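Pectate lyase (Bacillus, PDB 3VMV) probably cleaves polygalacturonate, the backbone of pectate, by lyase chemistry as a secreted member of polysaccharide lyase family 1. Local coordinates at residues S314-E317 against Q318-V322. Residues are numbered along the deposited sequence; the frame is centred on the assembly and turned at random.
Sequences SSVE and QHSGV
Ser320 closes the C-terminal end of helix 309-319, which lies against the parallel beta-helix of this pectate lyase, by gripping the carbonyl of Val316 twice. Its backbone N donates to Val316 O at 3.1 Å, and its hydroxyl OG donates to the same Val316 O at 2.7 Å. The two donors come from opposite faces of the carbonyl plane, each tilted about 30° from it. With OG between its own backbone N and carbonyl carbon (chi1 66°), the side chain turns back toward Val316 O. Replacing the serine by an alanine removes OG and would probably leave Val316 O with one donor from these segments, the backbone N-H, and open a small gap beside Val316 CG1.

Gln318 N to Ser314 O and His319 N to Ser315 O are i to i+4 helical hydrogen bonds; Ser320 N continues them, although Ser320 is the first residue to leave helical phi/psi. One water donates to both Glu317 O and Ser320 O.

In van der Waals contact, the CG1 methyl of Val316 lies 3.7 Å from Ser320 OG, and both side chains rest on Tyr200 of the beta-helix wall. The His319 ring sits obliquely near Ser315 O, with CD2 3.5 Å from it; the side chains of both residues touch Trp169.

At the exposed end of Glu317, OE2 forms a salt bridge with Lys313 NZ. Glu317 OE1 takes a hydrogen from a second water at 2.7 Å, and that water also donates to Gln318 OE1 at 3.2 Å.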
# COMPACT_ATOMS: atom_id res chain seq x y z
N SER A 314 -2.35 14.78 13.83
CA SER A 314 -2.38 16.11 13.21
C SER A 314 -1.51 16.21 11.95
O SER A 314 -1.92 16.84 10.97
CB SER A 314 -1.98 17.16 14.24
OG SER A 314 -0.70 16.90 14.76
N SER A 315 -0.36 15.55 11.93
CA SER A 315 0.49 15.58 10.73
C SER A 315 -0.19 14.91 9.55
O SER A 315 -0.11 15.42 8.43
CB SER A 315 1.85 14.93 10.99
OG SER A 315 2.61 15.76 11.88
N VAL A 316 -0.84 13.79 9.80
CA VAL A 316 -1.54 13.05 8.74
C VAL A 316 -2.71 13.90 8.23
O VAL A 316 -2.90 14.00 7.01
CB VAL A 316 -2.02 11.71 9.28
CG1 VAL A 316 -2.97 11.02 8.24
CG2 VAL A 316 -0.80 10.80 9.52
N GLU A 317 -3.46 14.52 9.14
CA GLU A 317 -4.56 15.36 8.71
C GLU A 317 -4.07 16.45 7.73
O GLU A 317 -4.75 16.79 6.74
CB GLU A 317 -5.24 16.01 9.92
CG GLU A 317 -6.05 15.03 10.74
CD GLU A 317 -6.49 15.60 12.10
OE1 GLU A 317 -5.86 16.56 12.62
OE2 GLU A 317 -7.46 15.08 12.67
N GLN A 318 -2.90 17.00 8.03
CA GLN A 318 -2.42 18.16 7.29
C GLN A 318 -1.63 17.83 6.07
O GLN A 318 -1.67 18.61 5.08
CB GLN A 318 -1.59 19.06 8.21
CG GLN A 318 -2.43 19.56 9.38
CD GLN A 318 -1.61 20.28 10.40
OE1 GLN A 318 -1.78 20.07 11.61
NE2 GLN A 318 -0.72 21.16 9.94
N HIS A 319 -0.91 16.71 6.09
CA HIS A 319 0.11 16.53 5.07
C HIS A 319 0.02 15.24 4.27
O HIS A 319 0.84 15.03 3.35
CB HIS A 319 1.50 16.66 5.66
CG HIS A 319 1.74 17.95 6.37
ND1 HIS A 319 1.79 19.16 5.71
CD2 HIS A 319 1.91 18.21 7.69
CE1 HIS A 319 2.01 20.12 6.60
NE2 HIS A 319 2.09 19.57 7.80
N SER A 320 -0.95 14.39 4.60
CA SER A 320 -1.14 13.20 3.76
C SER A 320 -1.84 13.54 2.44
O SER A 320 -2.50 14.55 2.31
CB SER A 320 -1.88 12.09 4.54
OG SER A 320 -3.21 12.48 4.85
N GLY A 321 -1.69 12.64 1.48
CA GLY A 321 -2.38 12.75 0.21
C GLY A 321 -1.70 13.63 -0.83
O GLY A 321 -0.50 13.96 -0.72
N VAL A 322 -2.47 13.96 -1.87
CA VAL A 322 -1.93 14.64 -3.05
C VAL A 322 -1.90 16.15 -2.89
O VAL A 322 -2.60 16.71 -2.03
CB VAL A 322 -2.71 14.26 -4.33
CG1 VAL A 322 -2.59 12.76 -4.58
CG2 VAL A 322 -4.19 14.70 -4.25
O HOH W 1 -4.14 16.16 4.03
O HOH W 2 -4.68 18.95 12.15